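Local atomic coordinates of extracellular invertase (Aspergillus kawachii, PDB entry 5XHA), a protein that probably hydrolyses the terminal beta-fructofuranosidic bond of sucrose and related fructosides, as a secreted glycoside hydrolase of family 32. Residues G37-P42 with Y345-G350; F247-V252 with S318-G323; L371-L376 with S417-T422; L411-I416 with N556-L561. All blocks are in the same frame, centred on the assembly; numbering follows the deposited sequence.

Interaction 1. Residues G37-P42 with Y345-G350; sequences GQIGDP and YVWLSG. With FRU (beta-D-fructofuranose), chain B.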
# COMPACT_ATOMS: atom_id res chain seq x y z
N GLY A 37 25.03 -20.64 7.41
CA GLY A 37 24.71 -19.37 6.78
C GLY A 37 24.54 -18.23 7.76
O GLY A 37 24.99 -18.28 8.90
N GLN A 38 23.85 -17.18 7.30
CA GLN A 38 23.86 -15.91 7.99
C GLN A 38 22.63 -15.78 8.85
O GLN A 38 21.53 -16.17 8.44
CB GLN A 38 23.93 -14.76 6.96
CG GLN A 38 24.16 -13.39 7.60
CD GLN A 38 22.90 -12.60 7.87
OE1 GLN A 38 21.77 -13.11 7.83
NE2 GLN A 38 23.08 -11.31 8.13
N ILE A 39 22.83 -15.22 10.05
CA ILE A 39 21.75 -14.82 10.93
C ILE A 39 21.73 -13.31 11.09
O ILE A 39 22.77 -12.66 11.27
CB ILE A 39 21.81 -15.52 12.32
CG1 ILE A 39 20.54 -15.21 13.12
CG2 ILE A 39 23.04 -15.13 13.10
CD1 ILE A 39 20.36 -16.04 14.38
N GLY A 40 20.52 -12.75 10.96
CA GLY A 40 20.29 -11.33 11.19
C GLY A 40 19.51 -11.09 12.48
O GLY A 40 19.62 -11.86 13.43
N ASP A 41 18.72 -10.02 12.50
CA ASP A 41 17.92 -9.65 13.67
C ASP A 41 17.09 -10.81 14.18
O ASP A 41 16.38 -11.45 13.40
CB ASP A 41 16.86 -8.59 13.29
CG ASP A 41 17.42 -7.24 13.02
OD1 ASP A 41 18.64 -7.10 12.74
OD2 ASP A 41 16.58 -6.31 13.05
N PRO A 42 17.08 -11.02 15.49
CA PRO A 42 16.05 -11.89 16.00
C PRO A 42 14.69 -11.17 15.91
O PRO A 42 14.64 -9.95 15.79
CB PRO A 42 16.47 -12.14 17.46
CG PRO A 42 17.24 -10.92 17.82
CD PRO A 42 17.90 -10.45 16.57
N TYR A 345 16.85 -11.72 23.37
CA TYR A 345 17.99 -12.22 22.60
C TYR A 345 18.59 -11.07 21.82
O TYR A 345 17.93 -10.48 20.97
CB TYR A 345 17.58 -13.31 21.60
CG TYR A 345 17.13 -14.63 22.18
CD1 TYR A 345 15.82 -14.81 22.59
CD2 TYR A 345 18.00 -15.70 22.29
CE1 TYR A 345 15.39 -16.03 23.10
CE2 TYR A 345 17.59 -16.91 22.82
CZ TYR A 345 16.28 -17.07 23.22
OH TYR A 345 15.85 -18.26 23.75
N VAL A 346 19.85 -10.76 22.12
CA VAL A 346 20.60 -9.77 21.39
C VAL A 346 21.26 -10.41 20.16
O VAL A 346 21.69 -11.55 20.20
CB VAL A 346 21.67 -9.13 22.30
CG1 VAL A 346 22.51 -8.12 21.55
CG2 VAL A 346 21.02 -8.47 23.51
N TRP A 347 21.34 -9.66 19.07
CA TRP A 347 22.05 -10.09 17.86
C TRP A 347 23.51 -9.70 17.99
O TRP A 347 23.83 -8.57 18.38
CB TRP A 347 21.45 -9.39 16.64
CG TRP A 347 22.05 -9.74 15.30
CD1 TRP A 347 22.41 -10.98 14.86
CD2 TRP A 347 22.30 -8.84 14.23
NE1 TRP A 347 22.89 -10.90 13.58
CE2 TRP A 347 22.84 -9.60 13.17
CE3 TRP A 347 22.16 -7.46 14.06
CZ2 TRP A 347 23.22 -9.02 11.95
CZ3 TRP A 347 22.52 -6.89 12.84
CH2 TRP A 347 23.04 -7.67 11.80
N LEU A 348 24.40 -10.64 17.69
CA LEU A 348 25.80 -10.34 17.52
C LEU A 348 26.11 -10.52 16.05
O LEU A 348 26.28 -11.65 15.58
CB LEU A 348 26.68 -11.25 18.37
CG LEU A 348 28.17 -10.91 18.40
CD1 LEU A 348 28.39 -9.58 19.09
CD2 LEU A 348 28.95 -12.00 19.12
N SER A 349 26.13 -9.41 15.32
CA SER A 349 26.51 -9.43 13.91
C SER A 349 27.90 -10.05 13.72
O SER A 349 28.84 -9.73 14.45
CB SER A 349 26.52 -8.02 13.33
OG SER A 349 27.09 -8.02 12.03
N GLY A 350 28.02 -10.90 12.71
CA GLY A 350 29.25 -11.66 12.49
C GLY A 350 30.30 -10.92 11.69
O GLY A 350 31.45 -11.29 11.73
C1 FRU B . 18.30 -3.87 12.15
C2 FRU B . 17.42 -4.01 10.87
C3 FRU B . 15.92 -3.96 11.23
C4 FRU B . 15.30 -4.68 10.03
C5 FRU B . 16.34 -5.74 9.68
C6 FRU B . 16.53 -5.93 8.17
O1 FRU B . 19.57 -4.54 12.02
O3 FRU B . 15.42 -2.64 11.47
O4 FRU B . 14.04 -5.29 10.30
O5 FRU B . 17.58 -5.32 10.28
O6 FRU B . 17.68 -6.76 7.90
O HOH W 1 25.63 -11.63 11.06
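The indole of Trp347 lies against the backbone of Ile39-Asp41, where strand segments 37-42 and 345-348 run roughly antiparallel (150° between directions). The polar link is the bond from Trp347 NE1 to Ile39 O, 2.9 Å long and bent to 139° at the hydrogen; the donor sits above the carbonyl plane. The same Ile39 O accepts from a water that in turn accepts from Gly350 N, a second bridge between the segments. In the van der Waals contacts over the ring, Trp347 has CG anti to its backbone N (chi1 -179°), which lays one face against the Gly40 carbonyl and the Asp41 amide, while Ser349 CA covers the opposite face. Apolar contact continues at Pro42, whose CD meets Trp347 CB at 3.7 Å; its CG approaches Tyr345 O closely, at 3.3 Å. At the sugar, Asp41 OD1 accepts from fructose O1 (chain B) at 2.8 Å, and Trp347 CZ3 lies 3.9 Å from that hydroxyl. Asp41 OD2 is 3.3 Å from the anomeric C2. Arg170 and Asp171 bind the same sugar. Trp347 packs against the Gly40-Asp41 backbone, which probably steadies the carboxylate beside the anomeric carbon, consistent with the nucleophile position of the family's Asp-Pro motif.

Interaction 2. Residues F247-V252 with S318-G323; sequences FETGNV and SYAAAG. With NA (sodium ion), chain C; FRU (beta-D-fructofuranose), chain B; FRU (beta-D-fructofuranose), chain D.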
# COMPACT_ATOMS: atom_id res chain seq x y z
N PHE A 247 15.64 5.07 15.07
CA PHE A 247 15.39 3.96 15.99
C PHE A 247 15.00 2.70 15.20
O PHE A 247 14.21 2.77 14.27
CB PHE A 247 14.25 4.24 16.98
CG PHE A 247 14.56 5.25 18.07
CD1 PHE A 247 15.86 5.65 18.36
CD2 PHE A 247 13.53 5.77 18.82
CE1 PHE A 247 16.11 6.58 19.35
CE2 PHE A 247 13.78 6.70 19.83
CZ PHE A 247 15.07 7.09 20.09
N GLU A 248 15.55 1.56 15.62
CA GLU A 248 15.18 0.26 15.08
C GLU A 248 14.78 -0.68 16.21
O GLU A 248 15.11 -0.44 17.38
CB GLU A 248 16.35 -0.34 14.29
CG GLU A 248 16.81 0.54 13.14
CD GLU A 248 17.82 -0.14 12.25
OE1 GLU A 248 18.96 -0.35 12.71
OE2 GLU A 248 17.46 -0.44 11.09
N THR A 249 14.07 -1.74 15.84
CA THR A 249 13.77 -2.88 16.71
C THR A 249 13.23 -2.54 18.10
O THR A 249 13.59 -3.19 19.09
CB THR A 249 14.98 -3.85 16.82
OG1 THR A 249 16.08 -3.22 17.51
CG2 THR A 249 15.42 -4.27 15.44
N GLY A 250 12.34 -1.55 18.16
CA GLY A 250 11.75 -1.13 19.43
C GLY A 250 10.95 -2.27 20.03
O GLY A 250 10.07 -2.81 19.37
N ASN A 251 11.27 -2.64 21.27
CA ASN A 251 10.46 -3.55 22.07
C ASN A 251 9.87 -2.75 23.22
O ASN A 251 10.52 -1.87 23.74
CB ASN A 251 11.31 -4.65 22.71
CG ASN A 251 11.92 -5.63 21.73
OD1 ASN A 251 12.15 -5.37 20.54
ND2 ASN A 251 12.22 -6.78 22.24
N VAL A 252 8.66 -3.08 23.65
CA VAL A 252 8.06 -2.43 24.82
C VAL A 252 7.51 -3.51 25.74
O VAL A 252 6.87 -4.48 25.29
CB VAL A 252 6.94 -1.45 24.43
CG1 VAL A 252 6.39 -0.74 25.66
CG2 VAL A 252 7.46 -0.42 23.45
N SER A 318 26.94 -5.88 18.90
CA SER A 318 25.66 -6.20 19.52
C SER A 318 24.60 -5.19 19.12
O SER A 318 24.84 -3.99 19.16
CB SER A 318 25.79 -6.21 21.04
OG SER A 318 26.83 -7.07 21.44
N TYR A 319 23.43 -5.68 18.73
CA TYR A 319 22.38 -4.85 18.18
C TYR A 319 21.04 -5.59 18.12
O TYR A 319 20.97 -6.79 18.39
CB TYR A 319 22.80 -4.41 16.76
CG TYR A 319 22.07 -3.20 16.27
CD1 TYR A 319 22.09 -2.02 17.00
CD2 TYR A 319 21.35 -3.22 15.06
CE1 TYR A 319 21.42 -0.90 16.56
CE2 TYR A 319 20.65 -2.10 14.63
CZ TYR A 319 20.70 -0.94 15.38
OH TYR A 319 20.04 0.22 15.00
N ALA A 320 19.98 -4.85 17.79
CA ALA A 320 18.73 -5.41 17.28
C ALA A 320 18.03 -6.43 18.16
O ALA A 320 17.40 -7.34 17.65
CB ALA A 320 18.94 -5.99 15.89
N ALA A 321 18.10 -6.25 19.47
CA ALA A 321 17.55 -7.23 20.38
C ALA A 321 16.06 -7.44 20.16
O ALA A 321 15.31 -6.47 19.94
CB ALA A 321 17.81 -6.84 21.81
N ALA A 322 15.64 -8.70 20.23
CA ALA A 322 14.24 -9.05 20.25
C ALA A 322 13.96 -9.93 21.44
O ALA A 322 14.63 -10.94 21.67
CB ALA A 322 13.82 -9.75 18.97
N GLY A 323 12.92 -9.55 22.16
CA GLY A 323 12.50 -10.22 23.36
C GLY A 323 11.00 -10.41 23.34
O GLY A 323 10.28 -9.89 22.46
NA NA C . 26.47 -2.24 19.42
C1 FRU B . 18.30 -3.87 12.15
C2 FRU B . 17.42 -4.01 10.87
C3 FRU B . 15.92 -3.96 11.23
C4 FRU B . 15.30 -4.68 10.03
C5 FRU B . 16.34 -5.74 9.68
C6 FRU B . 16.53 -5.93 8.17
O1 FRU B . 19.57 -4.54 12.02
O3 FRU B . 15.42 -2.64 11.47
O4 FRU B . 14.04 -5.29 10.30
O5 FRU B . 17.58 -5.32 10.28
O6 FRU B . 17.68 -6.76 7.90
C1 FRU D . 19.09 -2.69 9.59
C2 FRU D . 19.35 -2.07 8.20
C3 FRU D . 19.46 -0.53 8.17
C4 FRU D . 19.07 -0.20 6.73
C5 FRU D . 18.29 -1.42 6.24
C6 FRU D . 18.94 -2.10 5.03
O1 FRU D . 17.71 -3.00 9.86
O2 FRU D . 20.58 -2.62 7.70
O3 FRU D . 20.76 0.05 8.48
O4 FRU D . 18.32 1.02 6.69
O5 FRU D . 18.28 -2.39 7.29
O6 FRU D . 17.99 -2.11 3.98
O HOH W 2 15.38 -3.89 21.03
O HOH W 3 27.73 -0.30 19.79
O HOH W 4 25.79 -1.54 21.60
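Glu248 and Tyr319 meet in the sugar pocket of the five-bladed beta-propeller characteristic of family 32, between strand 247-248 and the start of strand 318-326. The Tyr319 hydroxyl donates to the anti lone pair of Glu248 OE1 at 2.6 Å, and OE1 lies at the ring edge, in its plane. Carboxylate and ring planes stand 47° apart. This leaves OE2 for the sugar: it is 2.9 Å from O1 of fructose in chain D, the atom that joins this unit to C2 of fructose in chain B, and it also forms a salt bridge with Arg170. Such a place beside the glycosidic oxygen is consistent with the acid/base glutamate of family 32. Next along the chain, Thr249 packs CG2 against Ala320 CB at 3.9 Å, and its OG1 donates a weak bond back to Glu248 O. Behind Tyr319, Ser318 O binds the sodium ion at 2.4 Å; two waters and the carbonyl oxygens of His287, Gly315 and Phe316 complete the site. Where the backbones diverge, one water spans the gap, donating to Thr249 O at 2.7 Å and to Ala321 O at 2.8 Å.

Interaction 3. Residues L371-L376 with S417-T422; sequences LLPREL and SIARET. With FRU (beta-D-fructofuranose), chain E.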
# COMPACT_ATOMS: atom_id res chain seq x y z
N LEU A 371 23.02 -13.85 21.06
CA LEU A 371 23.61 -14.01 22.38
C LEU A 371 22.72 -14.89 23.24
O LEU A 371 21.61 -15.23 22.85
CB LEU A 371 23.84 -12.65 23.04
CG LEU A 371 24.82 -11.75 22.27
CD1 LEU A 371 25.03 -10.41 22.97
CD2 LEU A 371 26.15 -12.45 22.03
N LEU A 372 23.24 -15.29 24.40
CA LEU A 372 22.46 -16.08 25.34
C LEU A 372 21.14 -15.38 25.68
O LEU A 372 21.12 -14.17 25.86
CB LEU A 372 23.26 -16.29 26.63
CG LEU A 372 24.60 -17.02 26.53
CD1 LEU A 372 25.31 -16.95 27.87
CD2 LEU A 372 24.36 -18.45 26.10
N PRO A 373 20.05 -16.14 25.81
CA PRO A 373 18.82 -15.49 26.26
C PRO A 373 19.03 -14.77 27.58
O PRO A 373 19.68 -15.32 28.48
CB PRO A 373 17.85 -16.66 26.45
CG PRO A 373 18.73 -17.85 26.67
CD PRO A 373 19.93 -17.60 25.79
N ARG A 374 18.49 -13.57 27.71
CA ARG A 374 18.66 -12.79 28.94
C ARG A 374 17.32 -12.48 29.60
O ARG A 374 16.37 -12.09 28.92
CB ARG A 374 19.44 -11.51 28.63
CG ARG A 374 20.89 -11.80 28.29
CD ARG A 374 21.61 -10.61 27.72
NE ARG A 374 22.96 -10.98 27.32
CZ ARG A 374 23.85 -10.15 26.80
NH1 ARG A 374 23.54 -8.87 26.60
NH2 ARG A 374 25.06 -10.60 26.47
N GLU A 375 17.24 -12.68 30.92
CA GLU A 375 16.09 -12.25 31.72
C GLU A 375 16.27 -10.78 32.05
O GLU A 375 17.33 -10.38 32.50
CB GLU A 375 15.97 -13.05 33.03
CG GLU A 375 15.55 -14.49 32.82
CD GLU A 375 15.44 -15.28 34.09
OE1 GLU A 375 15.26 -14.66 35.15
OE2 GLU A 375 15.49 -16.52 34.04
N LEU A 376 15.23 -9.98 31.80
CA LEU A 376 15.25 -8.59 32.20
C LEU A 376 14.34 -8.42 33.41
O LEU A 376 13.27 -9.06 33.48
CB LEU A 376 14.82 -7.68 31.05
CG LEU A 376 15.66 -7.76 29.77
CD1 LEU A 376 15.30 -6.59 28.85
CD2 LEU A 376 17.16 -7.79 30.02
N SER A 417 20.53 -10.54 33.25
CA SER A 417 21.23 -11.77 33.61
C SER A 417 20.93 -12.89 32.61
O SER A 417 19.97 -12.81 31.84
CB SER A 417 20.83 -12.20 35.01
OG SER A 417 19.46 -12.43 35.04
N ILE A 418 21.77 -13.92 32.62
CA ILE A 418 21.59 -15.04 31.74
C ILE A 418 20.32 -15.74 32.19
O ILE A 418 20.12 -15.91 33.38
CB ILE A 418 22.78 -16.01 31.83
CG1 ILE A 418 24.08 -15.28 31.49
CG2 ILE A 418 22.56 -17.21 30.92
CD1 ILE A 418 25.32 -16.12 31.71
N ALA A 419 19.46 -16.14 31.26
CA ALA A 419 18.23 -16.79 31.67
C ALA A 419 18.56 -18.04 32.50
O ALA A 419 19.53 -18.76 32.22
CB ALA A 419 17.34 -17.10 30.48
N ARG A 420 17.76 -18.27 33.54
CA ARG A 420 18.18 -19.20 34.61
C ARG A 420 18.46 -20.64 34.15
O ARG A 420 19.43 -21.25 34.60
CB ARG A 420 17.19 -19.19 35.76
CG ARG A 420 15.84 -19.82 35.43
CD ARG A 420 14.84 -19.42 36.48
NE ARG A 420 14.62 -17.98 36.47
CZ ARG A 420 13.85 -17.33 37.33
NH1 ARG A 420 13.20 -18.00 38.28
NH2 ARG A 420 13.71 -16.02 37.23
N GLU A 421 17.64 -21.16 33.25
CA GLU A 421 17.84 -22.52 32.76
C GLU A 421 19.09 -22.62 31.88
O GLU A 421 19.82 -23.63 31.93
CB GLU A 421 16.63 -23.01 31.98
CG GLU A 421 15.31 -22.95 32.74
CD GLU A 421 14.49 -21.68 32.48
OE1 GLU A 421 15.05 -20.59 32.21
OE2 GLU A 421 13.25 -21.77 32.59
N THR A 422 19.34 -21.59 31.08
CA THR A 422 20.54 -21.56 30.25
C THR A 422 21.80 -21.48 31.13
O THR A 422 22.80 -22.16 30.85
CB THR A 422 20.49 -20.41 29.21
OG1 THR A 422 19.56 -20.75 28.19
CG2 THR A 422 21.86 -20.16 28.56
C1 FRU E . 26.42 -14.79 38.92
C2 FRU E . 25.19 -14.22 38.20
C3 FRU E . 24.90 -14.82 36.81
C4 FRU E . 24.45 -13.60 36.03
C5 FRU E . 25.38 -12.53 36.58
C6 FRU E . 24.84 -11.11 36.40
O1 FRU E . 26.20 -16.09 39.49
O2 FRU E . 24.00 -14.31 39.02
O3 FRU E . 23.89 -15.84 36.80
O4 FRU E . 24.50 -13.74 34.59
O5 FRU E . 25.52 -12.85 37.97
O6 FRU E . 25.91 -10.17 36.13
O HOH W 5 17.71 -10.10 35.40
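A strand-to-helix junction, in which Glu375 receives the first turn of helix 420-426 and grips Arg420, lies at the end of the pairing of strand 366-385 with strand 408-418. The antiparallel pairing reaches its end here: Glu375 N donates to Ser417 O at 2.9 Å and Ser417 N returns a longer bond to Glu375 O at 3.3 Å. A water also joins Glu375 O to Ser417 OG. Beyond the Arg374-Ile418 pair, the N-cap residue Ala419 keeps the chains together through its N and Pro373 O (2.9 Å). The Glu375 chain is extended beyond CG and carries its carboxylate past Ala419 to the helix start. Arg420, bent at chi3 (63°), meets it side-on: NH2 reaches OE1 at 2.9 Å almost straight, and NE reaches the syn lone pair of OE2 at 3.0 Å. Arg420 N adds a 2.9 Å bond to OE2 from above the carboxylate plane. Leu372 CD1 makes apolar contact with Ile418 CD1 at 3.9 Å. Pro373 CG and Thr422 OG1 meet tip to tip; that hydroxyl bonds to Leu73 O. Ile418 N makes a weak bond to O4 of fructose (chain E). Arg341 forms salt bridges with both Glu375 OE2 and Glu421, probably easing the closeness of these two acids. With Arg420, Arg341 and a helix N-terminus around it, the Glu375 carboxylate would be favoured as the anion.

Interaction 4. Residues L411-I416 with N556-L561; sequences LQTLGI and NGRFAL. With FRU (beta-D-fructofuranose), chain E.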
# COMPACT_ATOMS: atom_id res chain seq x y z
N LEU A 411 19.40 2.53 44.98
CA LEU A 411 19.35 2.76 43.54
C LEU A 411 18.46 1.74 42.82
O LEU A 411 18.26 0.61 43.30
CB LEU A 411 20.76 2.71 42.95
CG LEU A 411 21.78 3.67 43.54
CD1 LEU A 411 23.07 3.61 42.75
CD2 LEU A 411 21.23 5.09 43.57
N GLN A 412 17.92 2.17 41.68
CA GLN A 412 17.15 1.33 40.77
C GLN A 412 17.80 1.31 39.40
O GLN A 412 18.24 2.35 38.90
CB GLN A 412 15.75 1.90 40.61
CG GLN A 412 14.77 0.94 39.98
CD GLN A 412 13.47 1.62 39.58
OE1 GLN A 412 13.45 2.53 38.76
NE2 GLN A 412 12.38 1.15 40.15
N THR A 413 17.81 0.15 38.76
CA THR A 413 18.32 0.04 37.40
C THR A 413 17.73 -1.19 36.72
O THR A 413 16.94 -1.92 37.32
CB THR A 413 19.87 0.02 37.39
OG1 THR A 413 20.36 0.33 36.09
CG2 THR A 413 20.41 -1.33 37.84
N LEU A 414 18.12 -1.42 35.46
CA LEU A 414 17.69 -2.62 34.75
C LEU A 414 18.62 -3.76 35.08
O LEU A 414 19.84 -3.66 34.87
CB LEU A 414 17.68 -2.41 33.23
CG LEU A 414 17.19 -3.62 32.42
CD1 LEU A 414 15.70 -3.84 32.62
CD2 LEU A 414 17.48 -3.43 30.94
N GLY A 415 18.04 -4.84 35.58
CA GLY A 415 18.75 -6.09 35.79
C GLY A 415 18.82 -6.89 34.49
O GLY A 415 17.79 -7.07 33.82
N ILE A 416 20.03 -7.33 34.16
CA ILE A 416 20.33 -8.13 32.97
C ILE A 416 21.10 -9.36 33.44
O ILE A 416 22.21 -9.24 33.97
CB ILE A 416 21.24 -7.34 31.98
CG1 ILE A 416 20.58 -6.03 31.55
CG2 ILE A 416 21.57 -8.17 30.74
CD1 ILE A 416 21.56 -5.06 30.94
N ASN A 556 27.70 -7.68 37.82
CA ASN A 556 26.90 -7.02 38.84
C ASN A 556 25.39 -7.03 38.54
O ASN A 556 24.65 -6.17 39.02
CB ASN A 556 27.40 -5.56 39.07
CG ASN A 556 28.75 -5.48 39.77
OD1 ASN A 556 28.90 -4.82 40.82
ND2 ASN A 556 29.75 -6.11 39.19
N GLY A 557 24.94 -8.01 37.76
CA GLY A 557 23.54 -8.14 37.39
C GLY A 557 22.98 -7.01 36.54
O GLY A 557 21.77 -6.91 36.36
N ARG A 558 23.84 -6.16 36.01
CA ARG A 558 23.37 -4.97 35.32
C ARG A 558 24.23 -4.56 34.14
O ARG A 558 24.10 -3.46 33.64
CB ARG A 558 23.26 -3.81 36.32
CG ARG A 558 24.59 -3.32 36.87
CD ARG A 558 24.36 -2.29 37.96
NE ARG A 558 25.60 -1.58 38.30
CZ ARG A 558 26.26 -1.68 39.45
NH1 ARG A 558 25.82 -2.45 40.44
NH2 ARG A 558 27.37 -0.98 39.62
N PHE A 559 25.10 -5.44 33.67
CA PHE A 559 26.04 -5.06 32.64
C PHE A 559 26.34 -6.26 31.77
O PHE A 559 26.50 -7.36 32.27
CB PHE A 559 27.32 -4.54 33.29
CG PHE A 559 28.42 -4.25 32.32
CD1 PHE A 559 29.29 -5.26 31.91
CD2 PHE A 559 28.61 -2.97 31.83
CE1 PHE A 559 30.30 -5.00 31.03
CE2 PHE A 559 29.63 -2.71 30.95
CZ PHE A 559 30.49 -3.72 30.56
N ALA A 560 26.39 -6.03 30.46
CA ALA A 560 26.86 -7.03 29.53
C ALA A 560 27.60 -6.40 28.36
O ALA A 560 27.19 -5.37 27.83
CB ALA A 560 25.70 -7.87 29.01
N LEU A 561 28.71 -7.05 28.00
CA LEU A 561 29.56 -6.67 26.87
C LEU A 561 29.98 -7.94 26.13
O LEU A 561 30.59 -8.84 26.73
CB LEU A 561 30.79 -5.93 27.37
CG LEU A 561 31.93 -5.66 26.38
CD1 LEU A 561 31.46 -4.81 25.22
CD2 LEU A 561 33.09 -4.97 27.09
C1 FRU E . 26.42 -14.79 38.92
C2 FRU E . 25.19 -14.22 38.20
C3 FRU E . 24.90 -14.82 36.81
C4 FRU E . 24.45 -13.60 36.03
C5 FRU E . 25.38 -12.53 36.58
C6 FRU E . 24.84 -11.11 36.40
O1 FRU E . 26.20 -16.09 39.49
O2 FRU E . 24.00 -14.31 39.02
O3 FRU E . 23.89 -15.84 36.80
O4 FRU E . 24.50 -13.74 34.59
O5 FRU E . 25.52 -12.85 37.97
O6 FRU E . 25.91 -10.17 36.13
O HOH W 6 21.59 -2.09 33.55
O HOH W 7 24.78 -8.70 34.06
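Ile416 N donates to Gly557 O at 2.8 Å (160° at the hydrogen), reaching the oxygen from above the carbonyl plane. The same oxygen takes a CA-H...O contact from Gly415 CA at 3.2 Å, so the turn carbonyl rests on two successive residues of strand 408-418. Side chains add light apolar contact: Thr413 CG2 lies 4.1 Å from Arg558 CD, the two side chains crossing at about a right angle, and Ile416 CG2 faces Ala560 CB. Of two bridging waters, one donates to Leu414 O and Arg558 O; the other donates to Ile416 O at 2.6 Å and Phe559 O at 2.8 Å, and hydrogen-bonds to O6 of fructose (chain E). O6 in turn accepts a bond from Gly557 N at 2.9 Å, which ties the sugar to the turn. Further out, Arg558, extended from CG to NE, forms a salt bridge with Glu538, and Asn556 CB lies over one face of its guanidinium, toward the rim. Thr413 OG1 bonds to Ser396 O, which fixes the rotation that turns CG2 to Arg558. Asn556 and Gly557 both adopt positive phi, reversing the chain between strands 550-555 and 559-564. Arg558 and Phe559 then both face Ala555, a classic beta bulge beside the turn of this hairpin of the C-terminal beta-sandwich, packed on strand 408-418, consistent with the propeller-plus-sandwich architecture of family 32.

How the interactions relate
All four contacts reach one mixed sheet, in which strands 318-326, 341-348, 366-385 and 408-418 follow one another as neighbours. Interactions 1 and 2 have centres 12 Å apart, share the fructose of chain B and are joined by Tyr345 N to Ala322 O and Tyr319 N to Trp347 O; interaction 2 is nested within the chain loop closed by interaction 1. Interactions 3 and 4 follow later, their segments alternating along the chain, with centres 13 Å apart, strand 408-418 in common and the same chain E fructose. Centres of interactions 1 and 4 stand 23 Å apart. The sheet therefore runs from the sugar pocket of the propeller to its border with the C-terminal sandwich.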